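Glucosamine-6-phosphate deaminase (Bacillus subtilis, PDB 2BKX) belongs to the glucosamine-6-phosphate isomerase/6-phosphogluconolactonase family and holds fructose -6-phosphate in a pocket of its Rossmann-like alpha/beta fold. Local coordinates at residues 133-145 with 155-167. Numbering follows the deposited sequence.
Sequences IGRNGHIGFNEPG and VTLNEQTRQANAR. With F6R (fructose -6-phosphate), chain C.
Two donors of segment 155-167 grip E143 OE2. The T161 hydroxyl OG1 donates to OE2 at 2.7 Å along the syn lone pair, while the backbone N of N158, just before helix 159-165, reaches OE2 at 2.9 Å from above the carboxylate plane (N-H...O 160°). A bend at chi2 turns the carboxylate flat against the N158 amide, the planes 12° apart. The other oxygen, OE1, accepts from N136 ND2 and H138 ND1, each 2.9 Å from OE1, which reach it from opposite faces of the carboxylate plane. Four donors thus fix the rotation of this buried carboxylate. At the edge of the H138 ring, NE2 is hydrogen-bonded to O5 of fructose -6-phosphate at 2.7 Å, and T161 OG1 also lies near the ring plane. Beside it, L157 CD2 sits over one face of the F141 ring, 3.8 Å from the centroid and 19° off its normal, a CH-pi contact; T161 CG2 touches the same ring at CE2. Farther along the helix, A164 CB rests on the R135 guanidinium face, and R167 NH2 donates a hydrogen bond to phosphate oxygen O3P of the ligand at 2.8 Å. The loop, with R167, thereby lines part of the ligand pocket, organised around a His-carboxylate pair, beyond parallel strand 128-131 in a Rossmann-like alpha/beta fold.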
loop_
_atom_site.group_PDB
_atom_site.type_symbol
_atom_site.label_atom_id
_atom_site.label_comp_id
_atom_site.label_asym_id
_atom_site.label_seq_id
_atom_site.Cartn_x
_atom_site.Cartn_y
_atom_site.Cartn_z
ATOM N N ILE A 133 -2.602 -0.381 6.853
ATOM C CA ILE A 133 -1.992 -0.867 8.090
ATOM C C ILE A 133 -2.602 -2.199 8.451
ATOM O O ILE A 133 -3.811 -2.375 8.377
ATOM C CB ILE A 133 -2.133 0.154 9.253
ATOM C CG1 ILE A 133 -1.189 -0.163 10.390
ATOM C CG2 ILE A 133 -3.563 0.298 9.733
ATOM C CD1 ILE A 133 -1.022 0.954 11.417
ATOM N N GLY A 134 -1.762 -3.132 8.838
ATOM C CA GLY A 134 -2.271 -4.390 9.323
ATOM C C GLY A 134 -2.878 -4.231 10.695
ATOM O O GLY A 134 -2.583 -3.275 11.434
ATOM N N ARG A 135 -3.627 -5.248 11.094
ATOM C CA ARG A 135 -4.186 -5.265 12.419
ATOM C C ARG A 135 -3.078 -5.214 13.461
ATOM O O ARG A 135 -3.286 -4.702 14.570
ATOM C CB ARG A 135 -5.065 -6.519 12.635
ATOM C CG ARG A 135 -6.279 -6.586 11.761
ATOM C CD ARG A 135 -6.975 -7.952 11.906
ATOM N NE ARG A 135 -8.115 -8.024 10.999
ATOM C CZ ARG A 135 -8.933 -9.061 10.838
ATOM N NH1 ARG A 135 -9.923 -8.967 9.961
ATOM N NH2 ARG A 135 -8.788 -10.178 11.545
ATOM N N ASN A 136 -1.905 -5.753 13.109
ATOM C CA ASN A 136 -0.729 -5.791 13.941
ATOM C C ASN A 136 0.289 -4.675 13.666
ATOM O O ASN A 136 1.431 -4.739 14.113
ATOM C CB ASN A 136 -0.003 -7.144 13.788
ATOM C CG ASN A 136 0.498 -7.388 12.383
ATOM O OD1 ASN A 136 0.339 -6.539 11.500
ATOM N ND2 ASN A 136 1.121 -8.538 12.165
ATOM N N GLY A 137 -0.111 -3.668 12.896
ATOM C CA GLY A 137 0.784 -2.579 12.576
ATOM C C GLY A 137 1.702 -2.778 11.391
ATOM O O GLY A 137 2.495 -1.895 11.086
ATOM N N HIS A 138 1.556 -3.890 10.658
ATOM C CA HIS A 138 2.402 -4.044 9.487
ATOM C C HIS A 138 2.141 -2.958 8.469
ATOM O O HIS A 138 1.045 -2.432 8.362
ATOM C CB HIS A 138 2.369 -5.455 8.877
ATOM C CG HIS A 138 1.127 -5.864 8.146
ATOM N ND1 HIS A 138 0.599 -7.117 8.315
ATOM C CD2 HIS A 138 0.357 -5.261 7.219
ATOM C CE1 HIS A 138 -0.455 -7.264 7.527
ATOM N NE2 HIS A 138 -0.615 -6.152 6.841
ATOM N N ILE A 139 3.167 -2.656 7.700
ATOM C CA ILE A 139 3.088 -1.804 6.504
ATOM C C ILE A 139 3.747 -2.590 5.380
ATOM O O ILE A 139 4.724 -3.282 5.592
ATOM C CB ILE A 139 3.665 -0.388 6.696
ATOM C CG1 ILE A 139 5.101 -0.427 7.184
ATOM C CG2 ILE A 139 2.775 0.400 7.656
ATOM C CD1 ILE A 139 5.817 0.940 7.220
ATOM N N GLY A 140 3.184 -2.525 4.197
ATOM C CA GLY A 140 3.431 -3.579 3.225
ATOM C C GLY A 140 3.169 -4.925 3.897
ATOM O O GLY A 140 2.213 -5.048 4.654
ATOM N N PHE A 141 4.041 -5.901 3.672
ATOM C CA PHE A 141 4.021 -7.124 4.493
ATOM C C PHE A 141 5.243 -7.215 5.399
ATOM O O PHE A 141 5.762 -8.315 5.714
ATOM C CB PHE A 141 3.837 -8.384 3.654
ATOM C CG PHE A 141 2.436 -8.585 3.112
ATOM C CD1 PHE A 141 2.303 -9.090 1.849
ATOM C CD2 PHE A 141 1.284 -8.351 3.876
ATOM C CE1 PHE A 141 1.029 -9.398 1.325
ATOM C CE2 PHE A 141 0.009 -8.623 3.334
ATOM C CZ PHE A 141 -0.104 -9.153 2.078
ATOM N N ASN A 142 5.696 -6.047 5.850
ATOM C CA ASN A 142 6.730 -5.961 6.886
ATOM C C ASN A 142 6.102 -6.195 8.240
ATOM O O ASN A 142 5.453 -5.293 8.770
ATOM C CB ASN A 142 7.431 -4.606 6.831
ATOM C CG ASN A 142 8.105 -4.377 5.518
ATOM O OD1 ASN A 142 9.190 -4.928 5.266
ATOM N ND2 ASN A 142 7.516 -3.538 4.689
ATOM N N GLU A 143 6.221 -7.440 8.725
ATOM C CA GLU A 143 5.568 -7.845 9.962
ATOM C C GLU A 143 6.374 -7.397 11.170
ATOM O O GLU A 143 7.552 -7.038 11.054
ATOM C CB GLU A 143 5.377 -9.354 9.993
ATOM C CG GLU A 143 4.541 -9.925 8.842
ATOM C CD GLU A 143 3.045 -9.798 8.964
ATOM O OE1 GLU A 143 2.548 -8.864 9.622
ATOM O OE2 GLU A 143 2.302 -10.661 8.420
ATOM N N PRO A 144 5.760 -7.438 12.363
ATOM C CA PRO A 144 6.518 -7.109 13.565
ATOM C C PRO A 144 7.845 -7.820 13.664
ATOM O O PRO A 144 7.961 -9.010 13.346
ATOM C CB PRO A 144 5.552 -7.524 14.672
ATOM C CG PRO A 144 4.204 -7.301 14.078
ATOM C CD PRO A 144 4.346 -7.719 12.659
ATOM N N GLY A 145 8.857 -7.041 14.042
ATOM C CA GLY A 145 10.210 -7.517 14.111
ATOM C C GLY A 145 11.076 -7.183 12.922
ATOM O O GLY A 145 12.265 -7.500 12.925
ATOM N N VAL A 155 9.051 -12.602 2.642
ATOM C CA VAL A 155 8.559 -12.714 4.007
ATOM C C VAL A 155 7.618 -13.875 4.191
ATOM O O VAL A 155 6.901 -14.265 3.266
ATOM C CB VAL A 155 7.851 -11.419 4.453
ATOM C CG1 VAL A 155 8.854 -10.277 4.393
ATOM C CG2 VAL A 155 6.602 -11.121 3.587
ATOM N N THR A 156 7.629 -14.416 5.407
ATOM C CA THR A 156 6.643 -15.398 5.812
ATOM C C THR A 156 5.556 -14.617 6.540
ATOM O O THR A 156 5.821 -13.966 7.535
ATOM C CB THR A 156 7.284 -16.479 6.716
ATOM O OG1 THR A 156 8.304 -17.134 5.974
ATOM C CG2 THR A 156 6.276 -17.499 7.219
ATOM N N LEU A 157 4.336 -14.671 6.034
ATOM C CA LEU A 157 3.245 -13.935 6.604
ATOM C C LEU A 157 2.890 -14.431 8.005
ATOM O O LEU A 157 2.857 -15.635 8.299
ATOM C CB LEU A 157 2.008 -14.022 5.723
ATOM C CG LEU A 157 2.205 -13.488 4.301
ATOM C CD1 LEU A 157 0.940 -13.706 3.506
ATOM C CD2 LEU A 157 2.534 -12.018 4.286
ATOM N N ASN A 158 2.607 -13.487 8.890
ATOM C CA ASN A 158 2.137 -13.879 10.213
ATOM C C ASN A 158 0.761 -14.510 10.113
ATOM O O ASN A 158 -0.049 -14.191 9.229
ATOM C CB ASN A 158 2.061 -12.666 11.129
ATOM C CG ASN A 158 3.420 -12.207 11.646
ATOM O OD1 ASN A 158 4.499 -12.671 11.233
ATOM N ND2 ASN A 158 3.357 -11.274 12.580
ATOM N N GLU A 159 0.427 -15.363 11.066
ATOM C CA GLU A 159 -0.907 -15.953 11.059
ATOM C C GLU A 159 -2.029 -14.913 11.118
ATOM O O GLU A 159 -3.067 -15.080 10.483
ATOM C CB GLU A 159 -1.050 -17.003 12.169
ATOM C CG GLU A 159 -0.011 -18.166 12.042
ATOM C CD GLU A 159 0.213 -18.753 10.617
ATOM O OE1 GLU A 159 -0.723 -18.936 9.803
ATOM O OE2 GLU A 159 1.382 -19.077 10.301
ATOM N N GLN A 160 -1.831 -13.816 11.843
ATOM C CA GLN A 160 -2.881 -12.776 11.885
ATOM C C GLN A 160 -3.178 -12.192 10.505
ATOM O O GLN A 160 -4.305 -11.842 10.203
ATOM C CB GLN A 160 -2.497 -11.663 12.833
ATOM C CG GLN A 160 -3.605 -10.759 13.162
ATOM C CD GLN A 160 -3.114 -9.518 13.806
ATOM O OE1 GLN A 160 -3.291 -9.310 15.002
ATOM N NE2 GLN A 160 -2.453 -8.703 13.032
ATOM N N THR A 161 -2.147 -12.070 9.673
ATOM C CA THR A 161 -2.297 -11.566 8.319
ATOM C C THR A 161 -3.058 -12.545 7.446
ATOM O O THR A 161 -3.975 -12.170 6.717
ATOM C CB THR A 161 -0.933 -11.283 7.744
ATOM O OG1 THR A 161 -0.321 -10.309 8.588
ATOM C CG2 THR A 161 -1.030 -10.761 6.317
ATOM N N ARG A 162 -2.721 -13.826 7.584
ATOM C CA ARG A 162 -3.458 -14.865 6.830
ATOM C C ARG A 162 -4.927 -14.915 7.277
ATOM O O ARG A 162 -5.829 -15.033 6.445
ATOM C CB ARG A 162 -2.751 -16.219 7.002
ATOM C CG ARG A 162 -1.372 -16.184 6.378
ATOM C CD ARG A 162 -0.658 -17.500 6.434
ATOM N NE ARG A 162 -1.277 -18.466 5.531
ATOM C CZ ARG A 162 -1.755 -19.659 5.856
ATOM N NH1 ARG A 162 -1.734 -20.108 7.103
ATOM N NH2 ARG A 162 -2.294 -20.404 4.907
ATOM N N GLN A 163 -5.152 -14.812 8.591
ATOM C CA GLN A 163 -6.510 -14.794 9.152
ATOM C C GLN A 163 -7.293 -13.604 8.579
ATOM O O GLN A 163 -8.442 -13.743 8.147
ATOM C CB GLN A 163 -6.402 -14.738 10.693
ATOM C CG GLN A 163 -7.660 -14.747 11.514
ATOM C CD GLN A 163 -7.377 -14.541 13.015
ATOM O OE1 GLN A 163 -7.992 -15.209 13.867
ATOM N NE2 GLN A 163 -6.436 -13.643 13.354
ATOM N N ALA A 164 -6.672 -12.419 8.550
ATOM C CA ALA A 164 -7.340 -11.227 8.063
ATOM C C ALA A 164 -7.697 -11.307 6.574
ATOM O O ALA A 164 -8.724 -10.815 6.136
ATOM C CB ALA A 164 -6.497 -10.018 8.311
ATOM N N ASN A 165 -6.804 -11.881 5.790
ATOM C CA ASN A 165 -6.951 -11.865 4.352
ATOM C C ASN A 165 -7.725 -13.077 3.843
ATOM O O ASN A 165 -8.059 -13.113 2.680
ATOM C CB ASN A 165 -5.576 -11.762 3.668
ATOM C CG ASN A 165 -4.927 -10.404 3.846
ATOM O OD1 ASN A 165 -5.451 -9.573 4.596
ATOM N ND2 ASN A 165 -3.787 -10.191 3.198
ATOM N N ALA A 166 -8.048 -14.024 4.732
ATOM C CA ALA A 166 -8.786 -15.226 4.336
ATOM C C ALA A 166 -10.116 -14.909 3.655
ATOM O O ALA A 166 -10.587 -15.681 2.796
ATOM C CB ALA A 166 -8.993 -16.172 5.539
ATOM N N ARG A 167 -10.734 -13.793 4.032
ATOM C CA ARG A 167 -12.003 -13.344 3.450
ATOM C C ARG A 167 -11.979 -13.239 1.949
ATOM O O ARG A 167 -13.004 -13.305 1.306
ATOM C CB ARG A 167 -12.428 -11.992 4.064
ATOM C CG ARG A 167 -11.513 -10.817 3.738
ATOM C CD ARG A 167 -11.628 -9.608 4.780
ATOM N NE ARG A 167 -11.150 -8.271 4.291
ATOM C CZ ARG A 167 -10.049 -7.574 4.681
ATOM N NH1 ARG A 167 -9.232 -8.014 5.662
ATOM N NH2 ARG A 167 -9.771 -6.355 4.132
HETATM C C1 F6R C . -1.306 -3.399 0.864
HETATM C C2 F6R C . -0.441 -3.918 1.995
HETATM C C3 F6R C . -0.946 -4.350 3.378
HETATM C C4 F6R C . -2.375 -3.866 3.695
HETATM C C5 F6R C . -2.861 -4.269 5.078
HETATM C C6 F6R C . -4.296 -3.815 5.323
HETATM O O1 F6R C . -0.630 -3.462 -0.407
HETATM O O2 F6R C . 0.753 -3.942 1.791
HETATM O O3 F6R C . -0.110 -3.767 4.363
HETATM O O4 F6R C . -2.399 -2.447 3.585
HETATM O O5 F6R C . -2.741 -5.669 5.295
HETATM O O6 F6R C . -5.160 -4.533 4.429
HETATM P P F6R C . -6.685 -4.085 4.297
HETATM O O1P F6R C . -6.683 -2.749 3.605
HETATM O O2P F6R C . -7.205 -3.963 5.705
HETATM O O3P F6R C . -7.373 -5.135 3.487
HETATM O O HOH W 1 1.179 -10.545 14.325
HETATM O O HOH W 2 6.211 -11.069 13.589
#